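Phosphoserine aminotransferase SerC (Cytophaga hutchinsonii ATCC 33406, PDB 3FFR) probably catalyses the pyridoxal-phosphate-dependent transfer of an amino group between O-phosphoserine and 2-oxoglutarate, a step of serine biosynthesis. Local coordinates at residues 59-64 and 203-208; 78-83 and 220-225; 164-169 and 180-185; 197-202 and 247-252. All blocks are in the same frame, centred on the assembly; numbering follows the deposited sequence. Where two conformers were deposited one is given.

Overall arrangement
From the N terminus the chain lays down strand 62-67 and helix 70-81, whose partners come much later. Contact 1 closes the longest loop, setting 62-67 at the edge of the large sheet against strand 200-205. Contact 2, from the end of helix 70-81 to the loop 220-225, crosses contact 1, since their segments alternate along the chain. Contact 3 is short-range and nests inside both loops, pairing neighbouring strands 163-167 and 184-188 deep in the same sheet. Contact 4 follows contact 3 in series, crosses contacts 1 and 2, and ties the start of strand 200-205 to helix 246-262. Contacts 2 and 4 also touch the second subunit.

Contact 1 of 4, residues 59-64 and 203-208; sequences PSNYEV and ILNDRV. With P33 (3,6,9,12,15,18-hexaoxaicosane-1,20-diol), chain K.
Ile203 turns its CG2 methyl to the ring of Tyr62, 3.6 Å from CD2; the two side chains cross at about a right angle. Its other branch, CG1, packs 4.3 Å from Val64 CG2, so one beta-branched residue fills the ground between two neighbours on this face. Leu204 and Glu63 form a hydrogen-bonded antiparallel pair: Glu63 N gives to Leu204 O at 2.8 Å and Leu204 N to Glu63 O at 3.0 Å. Their side chains lie on the opposite face, where Glu63 bends (chi2 60°) so that OE2 accepts from the backbone N of the next residue, Val64, and forms a salt bridge with Lys53. The ladder adds 62-67 as an edge strand to 200-205, which runs against both its neighbours in the seven-stranded sheet of fold-type I aminotransferases. Asn205 places CB over the centre of the Tyr62 ring, 3.7 Å from its centroid and 7° off the normal, a CH-pi contact; the Tyr62 hydroxyl bonds to Trp179 O. Asn205 ND2 is shared between Asp183 and a water. Asp206 begins the helix, and its OD1 receives Asn61 ND2 at 3.0 Å, nearly straight (167°), from above the carboxylate plane, backed by a weak bond from Asp206 N to Asn61 O. A bound glycol, probably from the crystallisation liquor, bonds weakly to Asn61 O and Glu63 OE1. Val208 N donates to Asn205 OD1 at 3.1 Å, the N-cap bond for which asparagine is well suited.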
loop_
_atom_site.group_PDB
_atom_site.type_symbol
_atom_site.label_atom_id
_atom_site.label_comp_id
_atom_site.label_asym_id
_atom_site.label_seq_id
_atom_site.Cartn_x
_atom_site.Cartn_y
_atom_site.Cartn_z
ATOM N N PRO A 59 24.199 -9.428 3.325
ATOM C CA PRO A 59 25.051 -10.196 2.423
ATOM C C PRO A 59 24.387 -10.524 1.102
ATOM O O PRO A 59 23.187 -10.285 0.898
ATOM C CB PRO A 59 25.344 -11.467 3.190
ATOM C CG PRO A 59 24.261 -11.615 4.160
ATOM C CD PRO A 59 23.657 -10.236 4.422
ATOM N N SER A 60 25.170 -11.126 0.222
ATOM C CA SER A 60 24.748 -11.315 -1.171
ATOM C C SER A 60 23.608 -12.293 -1.371
ATOM O O SER A 60 22.950 -12.271 -2.411
ATOM C CB SER A 60 25.949 -11.697 -2.062
ATOM O OG SER A 60 26.469 -12.943 -1.657
ATOM N N ASN A 61 23.329 -13.102 -0.355
ATOM C CA ASN A 61 22.263 -14.112 -0.447
ATOM C C ASN A 61 20.891 -13.580 0.002
ATOM O O ASN A 61 19.928 -14.319 0.057
ATOM C CB ASN A 61 22.595 -15.421 0.292
ATOM C CG ASN A 61 22.756 -15.244 1.782
ATOM O OD1 ASN A 61 23.405 -14.304 2.240
ATOM N ND2 ASN A 61 22.201 -16.176 2.560
ATOM N N TYR A 62 20.855 -12.301 0.334
ATOM C CA TYR A 62 19.612 -11.604 0.702
ATOM C C TYR A 62 19.124 -10.640 -0.373
ATOM O O TYR A 62 19.909 -10.004 -1.081
ATOM C CB TYR A 62 19.788 -10.801 1.995
ATOM C CG TYR A 62 19.643 -11.613 3.260
ATOM C CD1 TYR A 62 20.676 -12.417 3.733
ATOM C CD2 TYR A 62 18.469 -11.573 3.996
ATOM C CE1 TYR A 62 20.520 -13.148 4.921
ATOM C CE2 TYR A 62 18.319 -12.271 5.180
ATOM C CZ TYR A 62 19.315 -13.064 5.629
ATOM O OH TYR A 62 19.130 -13.736 6.821
ATOM N N GLU A 63 17.806 -10.503 -0.421
ATOM C CA GLU A 63 17.132 -9.536 -1.296
ATOM C C GLU A 63 16.174 -8.654 -0.479
ATOM O O GLU A 63 15.792 -8.984 0.643
ATOM C CB GLU A 63 16.382 -10.238 -2.413
ATOM C CG GLU A 63 15.858 -9.227 -3.403
ATOM C CD GLU A 63 16.973 -8.411 -4.026
ATOM O OE1 GLU A 63 17.654 -9.007 -4.903
ATOM O OE2 GLU A 63 17.147 -7.209 -3.650
ATOM N N VAL A 64 15.838 -7.517 -1.067
ATOM C CA VAL A 64 14.946 -6.554 -0.461
ATOM C C VAL A 64 13.716 -6.480 -1.345
ATOM O O VAL A 64 13.853 -6.258 -2.547
ATOM C CB VAL A 64 15.595 -5.140 -0.416
ATOM C CG1 VAL A 64 14.564 -4.060 -0.029
ATOM C CG2 VAL A 64 16.773 -5.078 0.529
ATOM N N ILE A 203 12.897 -8.273 3.874
ATOM C CA ILE A 203 14.275 -8.673 3.624
ATOM C C ILE A 203 14.308 -10.191 3.793
ATOM O O ILE A 203 13.886 -10.727 4.827
ATOM C CB ILE A 203 15.218 -7.965 4.616
ATOM C CG1 ILE A 203 15.261 -6.448 4.288
ATOM C CG2 ILE A 203 16.613 -8.606 4.604
ATOM C CD1 ILE A 203 15.992 -5.634 5.318
ATOM N N LEU A 204 14.767 -10.887 2.761
ATOM C CA LEU A 204 14.711 -12.354 2.796
ATOM C C LEU A 204 15.843 -12.979 2.030
ATOM O O LEU A 204 16.364 -12.404 1.092
ATOM C CB LEU A 204 13.372 -12.846 2.216
ATOM C CG LEU A 204 13.110 -12.788 0.684
ATOM C CD1 LEU A 204 11.754 -13.429 0.372
ATOM C CD2 LEU A 204 13.185 -11.346 0.069
ATOM N N ASN A 205 16.194 -14.177 2.452
ATOM C CA ASN A 205 17.291 -14.904 1.824
ATOM C C ASN A 205 16.892 -15.996 0.841
ATOM O O ASN A 205 15.714 -16.286 0.532
ATOM C CB ASN A 205 18.299 -15.436 2.871
ATOM C CG ASN A 205 17.785 -16.665 3.632
ATOM O OD1 ASN A 205 16.715 -17.178 3.341
ATOM N ND2 ASN A 205 18.560 -17.134 4.613
ATOM N N ASP A 206 17.955 -16.579 0.315
ATOM C CA ASP A 206 17.857 -17.656 -0.678
ATOM C C ASP A 206 16.996 -18.825 -0.198
ATOM O O ASP A 206 16.287 -19.448 -0.989
ATOM C CB ASP A 206 19.269 -18.187 -1.063
ATOM C CG ASP A 206 20.089 -18.768 0.163
ATOM O OD1 ASP A 206 20.315 -18.123 1.229
ATOM O OD2 ASP A 206 20.576 -19.924 0.026
ATOM N N ARG A 207 17.118 -19.151 1.082
ATOM C CA ARG A 207 16.361 -20.287 1.658
ATOM C C ARG A 207 14.839 -20.014 1.621
ATOM O O ARG A 207 13.998 -20.887 1.328
ATOM C CB ARG A 207 16.834 -20.600 3.088
ATOM C CG ARG A 207 18.314 -20.979 3.163
ATOM C CD ARG A 207 18.755 -21.406 4.526
ATOM N NE ARG A 207 18.062 -22.612 4.948
ATOM C CZ ARG A 207 17.223 -22.692 5.983
ATOM N NH1 ARG A 207 16.985 -21.666 6.772
ATOM N NH2 ARG A 207 16.638 -23.848 6.246
ATOM N N VAL A 208 14.499 -18.768 1.896
ATOM C CA VAL A 208 13.110 -18.355 1.887
ATOM C C VAL A 208 12.559 -18.432 0.450
ATOM O O VAL A 208 11.490 -18.997 0.200
ATOM C CB VAL A 208 12.940 -16.924 2.462
ATOM C CG1 VAL A 208 11.473 -16.500 2.388
ATOM C CG2 VAL A 208 13.405 -16.872 3.954
HETATM O O4 P33 K . 19.316 -14.894 -2.833
HETATM C C3 P33 K . 19.061 -13.922 -3.855
HETATM C C2 P33 K . 19.921 -12.664 -3.753
HETATM O O1 P33 K . 19.304 -11.642 -4.578
HETATM O O HOH W 1 21.236 -16.605 5.875
#

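Contact 2 of 4, residues 78-83 and 220-225; sequences IQNCVE and KSIGTY
Ile222 lies against Gln79 and Asn80 in the last turn of helix 70-81, where the loop between helices 206-217 and 228-235 passes the helix's C-terminal end in the large domain. The apolar touches fall on polar atoms: CG2 is 3.5 Å from Gln79 O, and CD1 is 3.6 Å from Asn80 OD1. With chi1 at 57°, CG1 sits between the backbone N and carbonyl carbon, which carries CD1 to Asn80. That amide also receives Ile228 N, so asparagine serves the start of the next helix as well.

Water replaces direct hydrogen bonding between the two segments. One molecule donates 2.6 Å bonds to Gln79 O and to Ser221 O, bridging the two carbonyls. A second sits 2.8 Å from Gln79 OE1, which also accepts from Arg76 NH1, and 2.7 Å from Ile222 O. Gly223 has backbone angles at which a side chain would jam against the preceding carbonyl. Ser221 OG bonds Glu104 O of the second subunit.

Charge closes the far end. Extended Glu83 crosses bent Lys220 at about a right angle and forms a salt bridge, OE2 to NZ 3.6 Å, shared with Lys218; Lys220 CE lies closer still to OE2, at 3.2 Å.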
loop_
_atom_site.group_PDB
_atom_site.type_symbol
_atom_site.label_atom_id
_atom_site.label_comp_id
_atom_site.label_asym_id
_atom_site.label_seq_id
_atom_site.Cartn_x
_atom_site.Cartn_y
_atom_site.Cartn_z
ATOM N N ILE A 78 3.238 -16.491 5.358
ATOM C CA ILE A 78 2.533 -17.769 5.536
ATOM C C ILE A 78 2.127 -18.347 4.179
ATOM O O ILE A 78 2.301 -19.557 3.907
ATOM C CB ILE A 78 1.351 -17.627 6.517
ATOM C CG1 ILE A 78 1.852 -17.154 7.886
ATOM C CG2 ILE A 78 0.622 -18.970 6.688
ATOM C CD1 ILE A 78 0.736 -16.585 8.778
ATOM N N GLN A 79 1.633 -17.495 3.298
ATOM C CA GLN A 79 1.236 -17.987 1.961
ATOM C C GLN A 79 2.346 -18.545 1.126
ATOM O O GLN A 79 2.174 -19.543 0.405
ATOM C CB GLN A 79 0.540 -16.880 1.148
ATOM C CG GLN A 79 -0.803 -16.446 1.747
ATOM C CD GLN A 79 -1.364 -15.172 1.106
ATOM O OE1 GLN A 79 -0.620 -14.364 0.547
ATOM N NE2 GLN A 79 -2.683 -14.994 1.181
ATOM N N ASN A 80 3.492 -17.889 1.197
ATOM C CA ASN A 80 4.661 -18.284 0.400
ATOM C C ASN A 80 5.546 -19.353 0.990
ATOM O O ASN A 80 6.238 -20.050 0.261
ATOM C CB ASN A 80 5.543 -17.078 0.126
ATOM C CG ASN A 80 5.005 -16.188 -0.997
ATOM O OD1 ASN A 80 5.295 -16.418 -2.203
ATOM N ND2 ASN A 80 4.278 -15.113 -0.606
ATOM N N CYS A 81 5.474 -19.529 2.306
ATOM C CA CYS A 81 6.465 -20.345 2.976
ATOM C C CYS A 81 6.008 -21.434 3.932
ATOM O O CYS A 81 6.829 -22.149 4.474
ATOM C CB CYS A 81 7.445 -19.455 3.730
ATOM S SG CYS A 81 8.238 -18.148 2.726
ATOM N N VAL A 82 4.709 -21.577 4.108
ATOM C CA VAL A 82 4.192 -22.577 5.029
ATOM C C VAL A 82 3.160 -23.465 4.368
ATOM O O VAL A 82 2.116 -23.007 3.938
ATOM C CB VAL A 82 3.528 -21.955 6.301
ATOM C CG1 VAL A 82 3.101 -23.107 7.294
ATOM C CG2 VAL A 82 4.470 -20.924 7.000
ATOM N N GLU A 83 3.482 -24.739 4.281
ATOM C CA GLU A 83 2.538 -25.701 3.728
ATOM C C GLU A 83 1.531 -26.111 4.797
ATOM O O GLU A 83 0.311 -26.106 4.564
ATOM C CB GLU A 83 3.250 -26.958 3.196
ATOM C CG GLU A 83 2.275 -27.895 2.480
ATOM C CD GLU A 83 2.968 -29.076 1.799
ATOM O OE1 GLU A 83 4.185 -29.211 1.943
ATOM O OE2 GLU A 83 2.290 -29.857 1.119
ATOM N N LYS A 220 0.906 -25.993 -5.281
ATOM C CA LYS A 220 0.195 -25.191 -4.269
ATOM C C LYS A 220 0.135 -23.744 -4.743
ATOM O O LYS A 220 1.093 -23.233 -5.296
ATOM C CB LYS A 220 0.943 -25.171 -2.915
ATOM C CG LYS A 220 1.276 -26.515 -2.341
ATOM C CD LYS A 220 0.039 -27.267 -1.942
ATOM C CE LYS A 220 0.393 -28.386 -0.970
ATOM N NZ LYS A 220 -0.827 -28.989 -0.370
ATOM N N SER A 221 -0.994 -23.086 -4.538
ATOM C CA SER A 221 -1.044 -21.645 -4.828
ATOM C C SER A 221 -0.315 -20.936 -3.713
ATOM O O SER A 221 -0.577 -21.207 -2.529
ATOM C CB SER A 221 -2.461 -21.111 -4.879
ATOM O OG SER A 221 -2.409 -19.700 -4.980
ATOM N N ILE A 222 0.600 -20.047 -4.088
ATOM C CA ILE A 222 1.354 -19.214 -3.133
ATOM C C ILE A 222 0.971 -17.740 -3.271
ATOM O O ILE A 222 1.574 -16.843 -2.637
ATOM C CB ILE A 222 2.877 -19.389 -3.202
ATOM C CG1 ILE A 222 3.429 -19.088 -4.615
ATOM C CG2 ILE A 222 3.246 -20.801 -2.703
ATOM C CD1 ILE A 222 4.952 -19.057 -4.680
ATOM N N GLY A 223 -0.049 -17.521 -4.100
ATOM C CA GLY A 223 -0.579 -16.189 -4.309
ATOM C C GLY A 223 -0.678 -15.757 -5.756
ATOM O O GLY A 223 -0.729 -16.566 -6.672
ATOM N N THR A 224 -0.636 -14.430 -5.920
ATOM C CA THR A 224 -0.771 -13.811 -7.242
ATOM C C THR A 224 0.340 -12.790 -7.463
ATOM O O THR A 224 1.466 -13.181 -7.785
ATOM C CB THR A 224 -2.177 -13.213 -7.508
ATOM O OG1 THR A 224 -2.468 -12.155 -6.586
ATOM C CG2 THR A 224 -3.284 -14.304 -7.483
ATOM N N TYR A 225 0.011 -11.519 -7.308
ATOM C CA TYR A 225 0.984 -10.439 -7.562
ATOM C C TYR A 225 2.124 -10.402 -6.581
ATOM O O TYR A 225 3.247 -9.982 -6.921
ATOM C CB TYR A 225 0.281 -9.050 -7.688
ATOM C CG TYR A 225 -0.241 -8.488 -6.403
ATOM C CD1 TYR A 225 -1.273 -9.107 -5.709
ATOM C CD2 TYR A 225 0.310 -7.356 -5.864
ATOM C CE1 TYR A 225 -1.725 -8.611 -4.496
ATOM C CE2 TYR A 225 -0.140 -6.830 -4.649
ATOM C CZ TYR A 225 -1.144 -7.475 -3.962
ATOM O OH TYR A 225 -1.567 -6.989 -2.753
HETATM O O HOH W 2 1.002 -14.333 -1.718
HETATM O O HOH W 3 0.165 -21.107 -0.054
#

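Contact 3 of 4, residues 164-169 and 180-185; sequences IFVDAV and TKIDSV
The ring of Phe165 is met obliquely by Ser184, whose OG lies 3.3 Å from CD2, while Ile77 and Cys81 of helix 70-81 also pack on this side chain. Serine is small enough to fit close to the ring, and its hydroxyl is engaged by Ile203 O and Trp202 NE1. The second flat group, the carboxylate of Asp183, uses the anti lone pair of OD2 to take Ile164 N at 2.8 Å, nearly straight at 169°. CG stands beside the backbone N (chi1 -60°), which brings the group alongside the neighbouring strand's start. Arg156 and Arg207 form salt bridges with OD2 and OD1, and would probably favour the ionised form.

Between the backbones, Ile164 O receives Asp183 N at 2.9 Å on an in-plane lone pair and, weakly, Ser184 N; Val166 N then gives to Ser184 O at 2.9 Å, setting a parallel ladder. On the face away from Phe165, Ile182 CG2 wedges between Ile164 CG2 at 3.8 Å and Val166 CG2 at 4.0 Å, a place for branched aliphatics. At the strand's end Asp167 makes an Asx turn to Val169 N, and its OD2 holds N1 of the cofactor on Lys191, the aspartate-pyridine pairing of fold-type I enzymes. Strand 163-167 runs between 133-137 and 184-188, with 200-205 beyond the latter and helix 70-81 over Phe165.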
loop_
_atom_site.group_PDB
_atom_site.type_symbol
_atom_site.label_atom_id
_atom_site.label_comp_id
_atom_site.label_asym_id
_atom_site.label_seq_id
_atom_site.Cartn_x
_atom_site.Cartn_y
_atom_site.Cartn_z
ATOM N N ILE A 164 13.657 -18.831 9.630
ATOM C CA ILE A 164 13.495 -17.899 10.752
ATOM C C ILE A 164 13.208 -16.482 10.271
ATOM O O ILE A 164 14.028 -15.844 9.604
ATOM C CB ILE A 164 14.722 -17.921 11.727
ATOM C CG1 ILE A 164 14.951 -19.332 12.263
ATOM C CG2 ILE A 164 14.494 -16.948 12.902
ATOM C CD1 ILE A 164 16.230 -19.490 13.115
ATOM N N PHE A 165 12.025 -16.007 10.651
ATOM C CA PHE A 165 11.518 -14.646 10.324
ATOM C C PHE A 165 11.485 -13.805 11.578
ATOM O O PHE A 165 10.949 -14.221 12.602
ATOM C CB PHE A 165 10.095 -14.675 9.746
ATOM C CG PHE A 165 9.975 -15.400 8.464
ATOM C CD1 PHE A 165 9.776 -16.779 8.446
ATOM C CD2 PHE A 165 10.091 -14.720 7.257
ATOM C CE1 PHE A 165 9.713 -17.453 7.215
ATOM C CE2 PHE A 165 10.015 -15.368 6.043
ATOM C CZ PHE A 165 9.836 -16.755 6.019
ATOM N N VAL A 166 12.029 -12.598 11.467
ATOM C CA VAL A 166 12.017 -11.655 12.582
ATOM C C VAL A 166 11.239 -10.377 12.232
ATOM O O VAL A 166 11.529 -9.680 11.259
ATOM C CB VAL A 166 13.450 -11.283 13.028
ATOM C CG1 VAL A 166 13.398 -10.357 14.264
ATOM C CG2 VAL A 166 14.297 -12.532 13.333
ATOM N N ASP A 167 10.221 -10.116 13.040
ATOM C CA ASP A 167 9.469 -8.858 13.011
ATOM C C ASP A 167 10.300 -7.832 13.774
ATOM O O ASP A 167 10.545 -7.978 14.978
ATOM C CB ASP A 167 8.068 -9.099 13.597
ATOM C CG ASP A 167 7.218 -7.857 13.676
ATOM O OD1 ASP A 167 7.759 -6.742 13.810
ATOM O OD2 ASP A 167 5.984 -8.054 13.646
ATOM N N ALA A 168 10.834 -6.855 13.042
ATOM C CA ALA A 168 11.621 -5.723 13.646
ATOM C C ALA A 168 11.000 -4.379 13.229
ATOM O O ALA A 168 11.651 -3.371 13.086
ATOM C CB ALA A 168 13.110 -5.809 13.257
ATOM N N VAL A 169 9.693 -4.442 13.051
ATOM C CA VAL A 169 8.864 -3.348 12.614
ATOM C C VAL A 169 9.071 -2.091 13.436
ATOM O O VAL A 169 9.235 -1.005 12.897
ATOM C CB VAL A 169 7.352 -3.747 12.583
ATOM C CG1 VAL A 169 6.440 -2.521 12.392
ATOM C CG2 VAL A 169 7.084 -4.834 11.501
ATOM N N THR A 180 23.403 -14.729 9.208
ATOM C CA THR A 180 23.607 -16.152 8.962
ATOM C C THR A 180 22.780 -17.006 9.899
ATOM O O THR A 180 22.586 -18.194 9.633
ATOM C CB THR A 180 25.086 -16.583 9.126
ATOM O OG1 THR A 180 25.438 -16.610 10.513
ATOM C CG2 THR A 180 26.034 -15.668 8.316
ATOM N N LYS A 181 22.263 -16.391 10.961
ATOM C CA LYS A 181 21.502 -17.133 11.969
ATOM C C LYS A 181 19.993 -17.023 11.855
ATOM O O LYS A 181 19.258 -17.699 12.562
ATOM C CB LYS A 181 21.990 -16.777 13.363
ATOM C CG LYS A 181 23.413 -17.214 13.573
ATOM C CD LYS A 181 23.902 -16.917 14.964
ATOM C CE LYS A 181 25.390 -17.205 15.044
ATOM N NZ LYS A 181 25.722 -18.564 14.504
ATOM N N ILE A 182 19.546 -16.185 10.922
ATOM C CA ILE A 182 18.137 -16.032 10.619
ATOM C C ILE A 182 17.992 -16.100 9.100
ATOM O O ILE A 182 18.987 -16.287 8.384
ATOM C CB ILE A 182 17.529 -14.743 11.188
ATOM C CG1 ILE A 182 18.192 -13.503 10.562
ATOM C CG2 ILE A 182 17.577 -14.735 12.745
ATOM C CD1 ILE A 182 17.540 -12.188 10.952
ATOM N N ASP A 183 16.769 -15.979 8.616
ATOM C CA ASP A 183 16.526 -16.051 7.181
ATOM C C ASP A 183 15.805 -14.834 6.602
ATOM O O ASP A 183 15.816 -14.606 5.391
ATOM C CB ASP A 183 15.728 -17.322 6.872
ATOM C CG ASP A 183 16.484 -18.591 7.310
ATOM O OD1 ASP A 183 17.475 -18.960 6.600
ATOM O OD2 ASP A 183 16.056 -19.220 8.323
ATOM N N SER A 184 15.229 -14.038 7.475
ATOM C CA SER A 184 14.425 -12.905 7.013
ATOM C C SER A 184 14.060 -11.982 8.147
ATOM O O SER A 184 13.942 -12.388 9.318
ATOM C CB SER A 184 13.124 -13.455 6.363
ATOM O OG SER A 184 12.159 -12.470 5.985
ATOM N N VAL A 185 13.989 -10.718 7.776
ATOM C CA VAL A 185 13.498 -9.678 8.678
ATOM C C VAL A 185 12.581 -8.750 7.896
ATOM O O VAL A 185 12.692 -8.613 6.677
ATOM C CB VAL A 185 14.664 -8.910 9.357
ATOM C CG1 VAL A 185 15.399 -8.023 8.359
ATOM C CG2 VAL A 185 14.169 -8.080 10.542
#

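Contact 4 of 4, residues 197-202 and 247-252; sequences AGLGVW and MNIFLL
Asn248 ND2 donates to Pro196 O and comes over the backbone just after it, 3.7 Å from Ala197 C and 3.6 Å from Gly198 C. The arrangement is a helix laid on a sheet: in the alpha/beta large domain of the fold-type I enzymes, helix 246-262 covers the start of strand 200-205, which follows shortly after the cofactor-bearing Lys191. Asparagine suits the spot because its short side chain can reach a carbonyl of the passing loop from within the helix; chi1, at -93°, is swung off a staggered position. Asn245, just before the helix, adds to the hold by bonding Asn248 N through OD1 and Gly198 O through ND2. At the backbone angles of Gly198 (phi 132°) a side chain would jam against the preceding carbonyl, and the residue also lies close under the amide, so glycine fits twice over.

Beyond this polar end the contact is aliphatic. Leu199 stands with CG anti to the backbone N (chi1 -168°) and rises to the helix, its CB 3.9 Å from Asn248 CB. Its CD2 methyl then lies 4.0 Å from Ile249 CG1 and also 4.0 Å from Leu252 CD2; the Leu199 side chain crosses both at about a right angle. Positions 248, 249 and 252 fall on one side of the helix, while Leu199, just before the strand, and Val201 within it both point their CB atoms toward the helix. Phe66 of strand 62-67 and Leu52 of helix 39-55 pack on Val201 and Leu252, and the second subunit touches Ala197 through its Pro244. At the far end Val201 and Leu252 meet tip to tip, CG2 to CD2 4.0 Å.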
loop_
_atom_site.group_PDB
_atom_site.type_symbol
_atom_site.label_atom_id
_atom_site.label_comp_id
_atom_site.label_asym_id
_atom_site.label_seq_id
_atom_site.Cartn_x
_atom_site.Cartn_y
_atom_site.Cartn_z
ATOM N N ALA A 197 3.167 6.353 6.920
ATOM C CA ALA A 197 2.827 4.960 6.617
ATOM C C ALA A 197 2.464 4.835 5.114
ATOM O O ALA A 197 2.032 5.794 4.465
ATOM C CB ALA A 197 1.684 4.443 7.529
ATOM N N GLY A 198 2.631 3.603 4.633
ATOM C CA GLY A 198 2.346 3.211 3.259
ATOM C C GLY A 198 3.421 2.411 2.557
ATOM O O GLY A 198 3.406 2.278 1.333
ATOM N N LEU A 199 4.309 1.774 3.320
ATOM C CA LEU A 199 5.337 0.912 2.719
ATOM C C LEU A 199 5.897 -0.106 3.705
ATOM O O LEU A 199 6.361 0.250 4.784
ATOM C CB LEU A 199 6.509 1.764 2.133
ATOM C CG LEU A 199 7.514 1.022 1.213
ATOM C CD1 LEU A 199 6.817 0.600 -0.142
ATOM C CD2 LEU A 199 8.807 1.854 1.012
ATOM N N GLY A 200 5.835 -1.370 3.284
ATOM C CA GLY A 200 6.440 -2.488 3.981
ATOM C C GLY A 200 7.678 -2.946 3.251
ATOM O O GLY A 200 7.779 -2.830 2.016
ATOM N N VAL A 201 8.648 -3.428 4.028
ATOM C CA VAL A 201 9.899 -3.940 3.507
ATOM C C VAL A 201 10.199 -5.334 4.050
ATOM O O VAL A 201 10.245 -5.563 5.265
ATOM C CB VAL A 201 11.091 -2.983 3.836
ATOM C CG1 VAL A 201 12.353 -3.461 3.161
ATOM C CG2 VAL A 201 10.788 -1.505 3.357
ATOM N N TRP A 202 10.367 -6.254 3.117
ATOM C CA TRP A 202 10.636 -7.668 3.397
ATOM C C TRP A 202 12.034 -8.011 2.910
ATOM O O TRP A 202 12.315 -8.015 1.740
ATOM C CB TRP A 202 9.555 -8.543 2.749
ATOM C CG TRP A 202 9.568 -9.994 3.105
ATOM C CD1 TRP A 202 10.292 -10.597 4.096
ATOM C CD2 TRP A 202 8.694 -11.010 2.576
ATOM N NE1 TRP A 202 10.010 -11.932 4.134
ATOM C CE2 TRP A 202 9.016 -12.217 3.233
ATOM C CE3 TRP A 202 7.721 -11.022 1.578
ATOM C CZ2 TRP A 202 8.380 -13.437 2.936
ATOM C CZ3 TRP A 202 7.085 -12.237 1.281
ATOM C CH2 TRP A 202 7.427 -13.425 1.942
HETATM N N MSE A 247 6.273 7.444 -3.765
HETATM C CA MSE A 247 6.595 8.569 -2.878
HETATM C C MSE A 247 7.420 8.044 -1.719
HETATM O O MSE A 247 8.495 8.595 -1.362
HETATM C CB MSE A 247 5.359 9.333 -2.371
HETATM C CG MSE A 247 4.463 9.854 -3.493
HETATM SE SE MSE A 247 5.352 11.169 -4.639
HETATM C CE MSE A 247 5.109 12.740 -3.645
ATOM N N ASN A 248 6.933 6.961 -1.099
ATOM C CA ASN A 248 7.653 6.386 0.032
ATOM C C ASN A 248 8.953 5.698 -0.358
ATOM O O ASN A 248 9.902 5.689 0.411
ATOM C CB ASN A 248 6.817 5.465 0.926
ATOM C CG ASN A 248 6.190 6.194 2.088
ATOM O OD1 ASN A 248 6.389 7.402 2.279
ATOM N ND2 ASN A 248 5.402 5.452 2.895
ATOM N N ILE A 249 8.989 5.071 -1.526
ATOM C CA ILE A 249 10.256 4.451 -1.981
ATOM C C ILE A 249 11.295 5.573 -2.156
ATOM O O ILE A 249 12.467 5.444 -1.792
ATOM C CB ILE A 249 10.059 3.604 -3.265
ATOM C CG1 ILE A 249 9.184 2.377 -2.916
ATOM C CG2 ILE A 249 11.421 3.130 -3.817
ATOM C CD1 ILE A 249 8.705 1.541 -4.149
ATOM N N PHE A 250 10.831 6.700 -2.687
ATOM C CA PHE A 250 11.692 7.878 -2.870
ATOM C C PHE A 250 12.182 8.396 -1.524
ATOM O O PHE A 250 13.387 8.593 -1.280
ATOM C CB PHE A 250 10.932 8.999 -3.582
ATOM C CG PHE A 250 11.736 10.250 -3.789
ATOM C CD1 PHE A 250 12.611 10.350 -4.871
ATOM C CD2 PHE A 250 11.586 11.337 -2.954
ATOM C CE1 PHE A 250 13.333 11.506 -5.096
ATOM C CE2 PHE A 250 12.318 12.496 -3.174
ATOM C CZ PHE A 250 13.191 12.569 -4.246
ATOM N N LEU A 251 11.234 8.608 -0.627
ATOM C CA LEU A 251 11.572 9.153 0.683
ATOM C C LEU A 251 12.482 8.195 1.443
ATOM O O LEU A 251 13.394 8.619 2.154
ATOM C CB LEU A 251 10.315 9.448 1.515
ATOM C CG LEU A 251 9.392 10.572 1.048
ATOM C CD1 LEU A 251 8.154 10.564 1.967
ATOM C CD2 LEU A 251 10.115 11.961 1.046
ATOM N N LEU A 252 12.234 6.899 1.286
ATOM C CA LEU A 252 13.059 5.898 1.977
ATOM C C LEU A 252 14.532 5.948 1.523
ATOM O O LEU A 252 15.472 5.844 2.323
ATOM C CB LEU A 252 12.493 4.476 1.844
ATOM C CG LEU A 252 13.173 3.382 2.682
ATOM C CD1 LEU A 252 13.141 3.672 4.206
ATOM C CD2 LEU A 252 12.544 2.003 2.361
#